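Local coordinates for UDP-N-acetylglucosamine pyrophosphorylase (Entamoeba histolytica, PDB 3OC9), which probably catalyses the transfer of a uridylyl group from UTP to N-acetylglucosamine 1-phosphate, giving UDP-N-acetylglucosamine and diphosphate, at residues 209-214 with 322-327; 277-282 with 308-313; 29-34 with 90-95. All blocks are in the same frame, centred on the assembly; numbering follows the deposited sequence. Where two conformers were deposited one is given.

Contact 1: 209-214 with 322-327; sequences ICIKIV and VSIFEI
Lys212 and Phe325 meet side by side on one face of a parallel strand pair, both side chains running the same way. The lysine's aliphatic chain, extended beyond CG, brings CE to the Phe325 ring off-centre, 4.2 Å from its centroid and 28° off the ring normal, a CH-pi contact. Ile327 adds a second contact to the same methylene, its CG2 3.8 Å from Lys212 CE, the two side chains crossing at about a right angle. Near the base of the phenylalanine, Cys210 SG lies 3.9 Å from Phe325 CB and approaches the ring obliquely; with SG anti to the backbone N (chi1 -180°), the sulfur leans along the strand toward the phenylalanine. The other face is mostly aliphatic, with Glu326 at the end. There Ile211 CD1 touches Val322 CG1 at 3.8 Å; in one of the two conformers of Ile324, Ile211 also lies alongside Ile324 CD1, and Ile213 CG1 meets Ile324 CG2 at 3.8 Å.

Five backbone hydrogen bonds set this register, with Ile211 and Ile213 each giving N and O to the neighbouring strand. The most linear, Phe325 N to Ile211 O, is 3.1 Å long with 177° at the hydrogen. Farther out, Lys212 NZ forms salt bridges with Asp195 and Glu332, which pair the buried ammonium with two carboxylates, and Met198 and Met202 of helix 196-204 cover the Cys210 side. Strands 258-261 and 263-267 flank 209-215 antiparallel, so 322-326 adds a parallel neighbour to a mixed sheet, an arrangement consistent with the central alpha/beta sheet of GT-A-type nucleotidyltransferases.

Contact 2: 277-282 with 308-313; sequences YQLPYH and KEIFFF. Unlike the reference sequence in segment 308-313: Ile310 (reference Met).
The rings of His282 and Phe311 lie face to face, centroids 4.0 Å apart and planes at 16°. Phe311 CD2 is over the centre of the imidazole, whereas His282 CD2 falls toward the rim of the phenyl, which makes the stack slightly offset. Water 1 lies in the plane of the imidazole at its edge, and Glu309 OE1 lies in plane at the edge of the Phe311 ring. The imidazole's rotation has a second constraint, a hydrogen bond from NE2 to Asp314. On Tyr281, one face carries the aliphatic part of Lys308: CD is 3.9 Å from the ring centroid, a CH-pi contact. Beyond a bend at chi3 (-67°) the lysine chain rises from that face, so Lys308 NZ, 5.1 Å from the Tyr281 centroid, offers at most a weak cation-pi attraction.

Ile310 CG2 lies alongside the tyrosine, 3.8 Å from Tyr281 CD1 and 3.6 Å from Pro280 O. Leu279 packs its CB against the same methyl.

Two reciprocal backbone bonds define the pairing of His282 with Glu309 as an antiparallel hydrogen-bonded pair: His282 N to Glu309 O at 2.9 Å, and Glu309 N to His282 O with 179° at the hydrogen. Beyond them, water 1 bridges the diverging chains, donating to Pro280 O and accepting from Phe311 N. The pair lies at the end of the two-stranded sheet of 282-286 and 305-309; 277-281 leads into it from helix 268-274, while 310-313 leaves past His157 toward strand 263-267, which Phe312 touches.

Contact 3: 29-34 with 90-95; sequences ELISQG and KNVMIH
Val92 turns its CB toward the last turn of helix 21-32 and divides its two methyls between Ile31 and Ser32. CG1, anti to the backbone N (chi1 168°), reaches Ile31, coming 3.7 Å from Ile31 O and 3.9 Å from Ile31 CG2. The other branch, CG2, lies 4.0 Å from Ser32 CA and about as far from Ser32 O. Ile31 CG2 is shared: besides the valine it meets Ile94 CG1 at 4.0 Å, so this methyl touches two side chains of 90-95.

The helix ends here in a Schellman motif. Gly34 has positive phi (71°), and Gly34 N to Ile31 O, 3.1 Å, is one of the motif's two bonds back into the last turn. Separately, Ser32 OG and Gln33 N both bind Glu29 O from the same face of its carbonyl plane.

The side chains meet through carbon atoms, and two waters supply the polar links. Water 2 donates to Ile31 O at 2.9 Å and, at greater length, to Met93 O; water 3 donates to Ser32 O and weakly to Asn91 O. Helix 68-87 borders the same junction, with Ala83 against Ile31 and Leu79 against Ile94, and Gln80 accepts a hydrogen bond from Ile94 N.

How the contacts relate
From the N terminus, contact 3 is the first to close: it brings the end of helix 21-32 back against the segment leading into strand 95-100, and helix 68-87 lies within the loop. It is complete before contact 1 opens at 209-214. Contact 1 closes much later, at 322-327, and the whole of contact 2 falls within that span, so these two nest and no pair crosses. Contact 2 joins the ends of a small antiparallel sheet, and strand 322-326 follows next after 305-309. Contact 1 pairs two strands of the large mixed sheet, whereas contact 3 joins a helix end to a loop. Centres of contacts 2 and 3 are about 33 Å apart, and no two contacts touch.

Contact 1: 209-214 with 322-327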
loop_
_atom_site.group_PDB
_atom_site.type_symbol
_atom_site.label_atom_id
_atom_site.label_comp_id
_atom_site.label_asym_id
_atom_site.label_seq_id
_atom_site.Cartn_x
_atom_site.Cartn_y
_atom_site.Cartn_z
ATOM N N ILE A 209 6.138 -12.961 -8.053
ATOM C CA ILE A 209 6.037 -11.859 -7.071
ATOM C C ILE A 209 7.233 -10.909 -7.246
ATOM O O ILE A 209 8.394 -11.385 -7.385
ATOM C CB ILE A 209 6.021 -12.359 -5.572
ATOM C CG1 ILE A 209 5.107 -13.582 -5.384
ATOM C CG2 ILE A 209 5.585 -11.188 -4.611
ATOM C CD1 ILE A 209 5.183 -14.221 -3.964
ATOM N N CYS A 210 6.963 -9.590 -7.247
ATOM C CA CYS A 210 8.007 -8.560 -7.158
ATOM C C CYS A 210 7.797 -7.782 -5.824
ATOM O O CYS A 210 6.750 -7.098 -5.644
ATOM C CB CYS A 210 7.967 -7.620 -8.385
ATOM S SG CYS A 210 9.255 -6.271 -8.396
ATOM N N ILE A 211 8.777 -7.868 -4.913
ATOM C CA ILE A 211 8.665 -7.293 -3.536
ATOM C C ILE A 211 9.496 -5.995 -3.403
ATOM O O ILE A 211 10.732 -6.066 -3.506
ATOM C CB ILE A 211 9.174 -8.303 -2.437
ATOM C CG1 ILE A 211 8.492 -9.675 -2.585
ATOM C CG2 ILE A 211 8.943 -7.737 -1.007
ATOM C CD1 ILE A 211 9.134 -10.843 -1.691
ATOM N N LYS A 212 8.840 -4.841 -3.181
ATOM C CA LYS A 212 9.576 -3.572 -2.891
ATOM C C LYS A 212 10.130 -3.552 -1.444
ATOM O O LYS A 212 9.427 -3.943 -0.496
ATOM C CB LYS A 212 8.721 -2.300 -3.210
ATOM C CG LYS A 212 8.782 -1.903 -4.737
ATOM C CD LYS A 212 7.817 -0.749 -5.111
ATOM C CE LYS A 212 8.188 -0.096 -6.471
ATOM N NZ LYS A 212 7.243 1.072 -6.825
ATOM N N ILE A 213 11.388 -3.115 -1.284
ATOM C CA ILE A 213 12.047 -3.069 0.040
ATOM C C ILE A 213 12.752 -1.730 0.280
ATOM O O ILE A 213 13.099 -1.014 -0.688
ATOM C CB ILE A 213 13.047 -4.290 0.298
ATOM C CG1 ILE A 213 14.292 -4.266 -0.627
ATOM C CG2 ILE A 213 12.300 -5.650 0.168
ATOM C CD1 ILE A 213 15.512 -3.359 -0.117
ATOM N N VAL A 214 12.949 -1.406 1.557
ATOM C CA VAL A 214 13.880 -0.333 1.965
ATOM C C VAL A 214 15.083 -0.963 2.701
ATOM O O VAL A 214 14.917 -1.906 3.485
ATOM C CB VAL A 214 13.186 0.768 2.862
ATOM C CG1 VAL A 214 12.141 1.561 2.053
ATOM C CG2 VAL A 214 12.530 0.155 4.182
ATOM N N VAL A 322 10.925 -15.029 -7.772
ATOM C CA VAL A 322 10.694 -13.790 -6.973
ATOM C C VAL A 322 11.816 -12.774 -7.241
ATOM O O VAL A 322 13.011 -13.139 -7.186
ATOM C CB VAL A 322 10.674 -14.103 -5.438
ATOM C CG1 VAL A 322 10.540 -12.805 -4.585
ATOM C CG2 VAL A 322 9.570 -15.122 -5.074
ATOM N N SER A 323 11.458 -11.528 -7.563
ATOM C CA SER A 323 12.453 -10.452 -7.684
ATOM C C SER A 323 12.323 -9.432 -6.518
ATOM O O SER A 323 11.206 -9.237 -5.980
ATOM C CB SER A 323 12.354 -9.785 -9.077
ATOM O OG SER A 323 11.070 -9.217 -9.329
ATOM N N ILE A 324 13.454 -8.814 -6.129
ATOM C CA ILE A 324 13.526 -7.853 -5.005
ATOM C C ILE A 324 13.958 -6.466 -5.540
ATOM O O ILE A 324 15.049 -6.321 -6.113
ATOM C CB ILE A 324 14.530 -8.350 -3.890
ATOM C CG1 ILE A 324 14.262 -9.815 -3.496
ATOM C CG2 ILE A 324 14.516 -7.428 -2.636
ATOM C CD1 ILE A 324 12.811 -10.112 -3.046
ATOM N N PHE A 325 13.094 -5.462 -5.352
ATOM C CA PHE A 325 13.211 -4.092 -5.967
ATOM C C PHE A 325 13.464 -3.035 -4.871
ATOM O O PHE A 325 12.557 -2.732 -4.063
ATOM C CB PHE A 325 11.870 -3.837 -6.728
ATOM C CG PHE A 325 11.812 -2.581 -7.626
ATOM C CD1 PHE A 325 11.861 -1.295 -7.091
ATOM C CD2 PHE A 325 11.588 -2.720 -9.006
ATOM C CE1 PHE A 325 11.730 -0.147 -7.919
ATOM C CE2 PHE A 325 11.457 -1.591 -9.846
ATOM C CZ PHE A 325 11.534 -0.299 -9.291
ATOM N N GLU A 326 14.666 -2.443 -4.827
ATOM C CA GLU A 326 14.950 -1.391 -3.806
ATOM C C GLU A 326 14.310 -0.021 -4.126
ATOM O O GLU A 326 14.475 0.489 -5.250
ATOM C CB GLU A 326 16.489 -1.189 -3.626
ATOM C CG GLU A 326 16.841 -0.154 -2.496
ATOM C CD GLU A 326 18.331 0.253 -2.414
ATOM O OE1 GLU A 326 19.161 -0.207 -3.241
ATOM O OE2 GLU A 326 18.669 1.048 -1.502
ATOM N N ILE A 327 13.609 0.581 -3.148
ATOM C CA ILE A 327 13.130 1.985 -3.259
ATOM C C ILE A 327 13.844 2.924 -2.267
ATOM O O ILE A 327 14.351 2.473 -1.240
ATOM C CB ILE A 327 11.577 2.104 -3.074
ATOM C CG1 ILE A 327 11.159 1.589 -1.679
ATOM C CG2 ILE A 327 10.879 1.304 -4.206
ATOM C CD1 ILE A 327 9.805 2.149 -1.152
#

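Contact 2: 277-282 with 308-313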
loop_
_atom_site.group_PDB
_atom_site.type_symbol
_atom_site.label_atom_id
_atom_site.label_comp_id
_atom_site.label_asym_id
_atom_site.label_seq_id
_atom_site.Cartn_x
_atom_site.Cartn_y
_atom_site.Cartn_z
ATOM N N TYR A 277 -4.260 -21.964 -1.296
ATOM C CA TYR A 277 -3.252 -22.205 -0.253
ATOM C C TYR A 277 -3.799 -21.951 1.153
ATOM O O TYR A 277 -4.394 -20.895 1.419
ATOM C CB TYR A 277 -2.031 -21.302 -0.531
ATOM C CG TYR A 277 -0.771 -21.556 0.303
ATOM C CD1 TYR A 277 0.123 -22.581 -0.037
ATOM C CD2 TYR A 277 -0.451 -20.739 1.390
ATOM C CE1 TYR A 277 1.297 -22.805 0.710
ATOM C CE2 TYR A 277 0.728 -20.950 2.150
ATOM C CZ TYR A 277 1.595 -21.985 1.794
ATOM O OH TYR A 277 2.748 -22.205 2.528
ATOM N N GLN A 278 -3.616 -22.928 2.051
ATOM C CA GLN A 278 -4.039 -22.792 3.455
ATOM C C GLN A 278 -2.995 -22.044 4.307
ATOM O O GLN A 278 -1.911 -22.582 4.599
ATOM C CB GLN A 278 -4.337 -24.179 4.068
ATOM N N LEU A 279 -3.324 -20.805 4.694
ATOM C CA LEU A 279 -2.442 -19.952 5.515
ATOM C C LEU A 279 -2.494 -20.286 7.030
ATOM O O LEU A 279 -3.550 -20.684 7.539
ATOM C CB LEU A 279 -2.779 -18.457 5.270
ATOM C CG LEU A 279 -2.528 -17.920 3.836
ATOM C CD1 LEU A 279 -3.232 -16.563 3.612
ATOM C CD2 LEU A 279 -1.039 -17.763 3.542
ATOM N N PRO A 280 -1.360 -20.137 7.753
ATOM C CA PRO A 280 -1.338 -20.437 9.196
ATOM C C PRO A 280 -2.060 -19.364 10.050
ATOM O O PRO A 280 -2.056 -18.181 9.691
ATOM C CB PRO A 280 0.158 -20.510 9.520
ATOM C CG PRO A 280 0.812 -19.611 8.497
ATOM C CD PRO A 280 -0.024 -19.757 7.244
ATOM N N TYR A 281 -2.696 -19.775 11.158
ATOM C CA TYR A 281 -3.370 -18.785 12.029
ATOM C C TYR A 281 -2.388 -18.017 12.930
ATOM O O TYR A 281 -1.319 -18.544 13.308
ATOM C CB TYR A 281 -4.510 -19.432 12.869
ATOM C CG TYR A 281 -5.690 -19.921 12.042
ATOM C CD1 TYR A 281 -6.463 -19.028 11.289
ATOM C CD2 TYR A 281 -6.042 -21.277 12.019
ATOM C CE1 TYR A 281 -7.542 -19.474 10.521
ATOM C CE2 TYR A 281 -7.126 -21.737 11.248
ATOM C CZ TYR A 281 -7.872 -20.826 10.502
ATOM O OH TYR A 281 -8.948 -21.264 9.736
ATOM N N HIS A 282 -2.729 -16.757 13.225
ATOM C CA HIS A 282 -2.027 -15.920 14.214
ATOM C C HIS A 282 -3.043 -15.318 15.214
ATOM O O HIS A 282 -4.231 -15.205 14.879
ATOM C CB HIS A 282 -1.307 -14.745 13.517
ATOM C CG HIS A 282 -0.232 -15.153 12.548
ATOM N ND1 HIS A 282 1.111 -15.115 12.867
ATOM C CD2 HIS A 282 -0.301 -15.577 11.261
ATOM C CE1 HIS A 282 1.823 -15.511 11.821
ATOM N NE2 HIS A 282 0.990 -15.808 10.837
ATOM N N LYS A 308 -8.689 -14.014 15.682
ATOM C CA LYS A 308 -7.989 -15.041 14.874
ATOM C C LYS A 308 -7.764 -14.538 13.434
ATOM O O LYS A 308 -8.740 -14.333 12.700
ATOM C CB LYS A 308 -8.821 -16.348 14.869
ATOM C CG LYS A 308 -8.240 -17.481 14.036
ATOM C CD LYS A 308 -9.305 -18.525 13.627
ATOM C CE LYS A 308 -9.845 -19.293 14.813
ATOM N NZ LYS A 308 -10.801 -20.378 14.384
ATOM N N GLU A 309 -6.495 -14.353 13.029
ATOM C CA GLU A 309 -6.156 -13.742 11.723
ATOM C C GLU A 309 -5.203 -14.571 10.841
ATOM O O GLU A 309 -4.426 -15.400 11.346
ATOM C CB GLU A 309 -5.544 -12.332 11.910
ATOM C CG GLU A 309 -6.479 -11.285 12.543
ATOM C CD GLU A 309 -5.857 -9.885 12.662
ATOM O OE1 GLU A 309 -4.670 -9.705 12.314
ATOM O OE2 GLU A 309 -6.564 -8.956 13.127
ATOM N N ILE A 310 -5.265 -14.325 9.526
ATOM C CA ILE A 310 -4.271 -14.870 8.569
ATOM C C ILE A 310 -3.562 -13.678 7.888
ATOM O O ILE A 310 -4.172 -12.602 7.706
ATOM C CB ILE A 310 -4.908 -15.861 7.523
ATOM C CG1 ILE A 310 -6.184 -15.267 6.904
ATOM C CG2 ILE A 310 -5.205 -17.275 8.167
ATOM C CD1 ILE A 310 -6.827 -16.081 5.746
ATOM N N PHE A 311 -2.275 -13.855 7.532
ATOM C CA PHE A 311 -1.375 -12.752 7.070
ATOM C C PHE A 311 -0.953 -12.956 5.589
ATOM O O PHE A 311 -0.537 -14.054 5.213
ATOM C CB PHE A 311 -0.085 -12.705 7.935
ATOM C CG PHE A 311 -0.278 -12.244 9.381
ATOM C CD1 PHE A 311 -1.474 -11.665 9.828
ATOM C CD2 PHE A 311 0.788 -12.343 10.277
ATOM C CE1 PHE A 311 -1.617 -11.227 11.161
ATOM C CE2 PHE A 311 0.658 -11.897 11.604
ATOM C CZ PHE A 311 -0.548 -11.339 12.037
ATOM N N PHE A 312 -1.065 -11.927 4.744
ATOM C CA PHE A 312 -0.846 -12.127 3.308
ATOM C C PHE A 312 0.587 -12.577 2.991
ATOM O O PHE A 312 0.787 -13.375 2.078
ATOM C CB PHE A 312 -1.269 -10.900 2.444
ATOM C CG PHE A 312 -0.281 -9.762 2.462
ATOM C CD1 PHE A 312 0.919 -9.838 1.739
ATOM C CD2 PHE A 312 -0.552 -8.611 3.200
ATOM C CE1 PHE A 312 1.867 -8.784 1.781
ATOM C CE2 PHE A 312 0.373 -7.550 3.243
ATOM C CZ PHE A 312 1.582 -7.639 2.532
ATOM N N PHE A 313 1.557 -12.104 3.771
ATOM C CA PHE A 313 2.980 -12.413 3.487
ATOM C C PHE A 313 3.387 -13.858 3.778
ATOM O O PHE A 313 4.454 -14.320 3.332
ATOM C CB PHE A 313 3.952 -11.364 4.101
ATOM C CG PHE A 313 3.709 -11.066 5.563
ATOM C CD1 PHE A 313 2.998 -9.925 5.944
ATOM C CD2 PHE A 313 4.191 -11.926 6.562
ATOM C CE1 PHE A 313 2.759 -9.637 7.297
ATOM C CE2 PHE A 313 3.968 -11.644 7.931
ATOM C CZ PHE A 313 3.242 -10.499 8.296
HETATM O O HOH W 1 -1.155 -16.441 7.766
#

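Contact 3: 29-34 with 90-95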
loop_
_atom_site.group_PDB
_atom_site.type_symbol
_atom_site.label_atom_id
_atom_site.label_comp_id
_atom_site.label_asym_id
_atom_site.label_seq_id
_atom_site.Cartn_x
_atom_site.Cartn_y
_atom_site.Cartn_z
ATOM N N GLU A 29 3.557 0.457 -22.062
ATOM C CA GLU A 29 2.964 -0.417 -23.095
ATOM C C GLU A 29 1.938 -1.404 -22.512
ATOM O O GLU A 29 0.817 -1.543 -23.034
ATOM C CB GLU A 29 4.059 -1.174 -23.873
ATOM C CG GLU A 29 3.528 -2.174 -24.929
ATOM C CD GLU A 29 2.901 -1.498 -26.142
ATOM O OE1 GLU A 29 3.252 -0.338 -26.437
ATOM O OE2 GLU A 29 2.058 -2.135 -26.810
ATOM N N LEU A 30 2.311 -2.090 -21.431
ATOM C CA LEU A 30 1.401 -3.031 -20.763
ATOM C C LEU A 30 0.140 -2.356 -20.178
ATOM O O LEU A 30 -0.972 -2.911 -20.296
ATOM C CB LEU A 30 2.166 -3.879 -19.716
ATOM C CG LEU A 30 3.176 -4.875 -20.329
ATOM C CD1 LEU A 30 4.189 -5.427 -19.308
ATOM C CD2 LEU A 30 2.470 -6.029 -21.055
ATOM N N ILE A 31 0.301 -1.174 -19.564
ATOM C CA ILE A 31 -0.845 -0.388 -19.070
ATOM C C ILE A 31 -1.782 -0.026 -20.251
ATOM O O ILE A 31 -2.998 -0.208 -20.156
ATOM C CB ILE A 31 -0.401 0.912 -18.318
ATOM C CG1 ILE A 31 0.280 0.588 -16.969
ATOM C CG2 ILE A 31 -1.597 1.883 -18.107
ATOM C CD1 ILE A 31 1.113 1.757 -16.399
ATOM N N SER A 32 -1.196 0.444 -21.359
ATOM C CA SER A 32 -1.972 0.817 -22.573
ATOM C C SER A 32 -2.785 -0.336 -23.202
ATOM O O SER A 32 -3.840 -0.089 -23.819
ATOM C CB SER A 32 -1.056 1.481 -23.636
ATOM O OG SER A 32 -0.395 0.495 -24.426
ATOM N N GLN A 33 -2.307 -1.577 -23.046
ATOM C CA GLN A 33 -2.967 -2.790 -23.571
ATOM C C GLN A 33 -4.064 -3.360 -22.650
ATOM O O GLN A 33 -4.672 -4.394 -22.962
ATOM C CB GLN A 33 -1.924 -3.883 -23.882
ATOM C CG GLN A 33 -1.016 -3.576 -25.091
ATOM C CD GLN A 33 0.243 -4.461 -25.157
ATOM O OE1 GLN A 33 0.567 -5.192 -24.220
ATOM N NE2 GLN A 33 0.954 -4.389 -26.277
ATOM N N GLY A 34 -4.323 -2.674 -21.535
ATOM C CA GLY A 34 -5.300 -3.132 -20.528
ATOM C C GLY A 34 -4.856 -4.350 -19.723
ATOM O O GLY A 34 -5.685 -5.167 -19.290
ATOM N N LYS A 90 -6.495 5.435 -27.756
ATOM C CA LYS A 90 -7.495 6.422 -27.302
ATOM C C LYS A 90 -8.044 6.195 -25.889
ATOM O O LYS A 90 -8.074 7.131 -25.075
ATOM C CB LYS A 90 -8.667 6.512 -28.291
ATOM N N ASN A 91 -8.503 4.979 -25.610
ATOM C CA ASN A 91 -9.099 4.679 -24.315
ATOM C C ASN A 91 -8.178 3.717 -23.574
ATOM O O ASN A 91 -7.978 2.577 -24.009
ATOM C CB ASN A 91 -10.496 4.057 -24.453
ATOM C CG ASN A 91 -11.509 4.986 -25.122
ATOM O OD1 ASN A 91 -12.241 4.561 -26.020
ATOM N ND2 ASN A 91 -11.566 6.244 -24.681
ATOM N N VAL A 92 -7.597 4.193 -22.482
ATOM C CA VAL A 92 -6.745 3.347 -21.629
ATOM C C VAL A 92 -7.380 3.265 -20.228
ATOM O O VAL A 92 -7.714 4.304 -19.640
ATOM C CB VAL A 92 -5.294 3.907 -21.578
ATOM C CG1 VAL A 92 -4.448 3.229 -20.467
ATOM C CG2 VAL A 92 -4.604 3.747 -22.939
ATOM N N MET A 93 -7.545 2.042 -19.703
ATOM C CA MET A 93 -8.240 1.831 -18.407
ATOM C C MET A 93 -7.438 0.966 -17.420
ATOM O O MET A 93 -7.001 -0.125 -17.786
ATOM C CB MET A 93 -9.653 1.230 -18.642
ATOM C CG MET A 93 -10.534 1.092 -17.376
ATOM S SD MET A 93 -12.302 0.734 -17.671
ATOM C CE MET A 93 -12.878 2.320 -18.230
ATOM N N ILE A 94 -7.255 1.462 -16.191
ATOM C CA ILE A 94 -6.729 0.649 -15.058
ATOM C C ILE A 94 -7.862 0.284 -14.066
ATOM O O ILE A 94 -8.359 1.154 -13.364
ATOM C CB ILE A 94 -5.574 1.397 -14.277
ATOM C CG1 ILE A 94 -4.417 1.771 -15.211
ATOM C CG2 ILE A 94 -5.058 0.517 -13.080
ATOM C CD1 ILE A 94 -3.393 2.780 -14.552
ATOM N N HIS A 95 -8.263 -0.991 -14.001
ATOM C CA HIS A 95 -9.296 -1.439 -13.039
ATOM C C HIS A 95 -8.740 -1.436 -11.581
ATOM O O HIS A 95 -7.563 -1.763 -11.376
ATOM C CB HIS A 95 -9.856 -2.827 -13.458
ATOM C CG HIS A 95 -10.786 -2.775 -14.647
ATOM N ND1 HIS A 95 -12.128 -2.474 -14.528
ATOM C CD2 HIS A 95 -10.555 -2.935 -15.975
ATOM C CE1 HIS A 95 -12.689 -2.469 -15.728
ATOM N NE2 HIS A 95 -11.754 -2.732 -16.628
HETATM O O HOH W 2 -4.045 -1.489 -17.830
HETATM O O HOH W 3 -6.427 -0.535 -23.906
#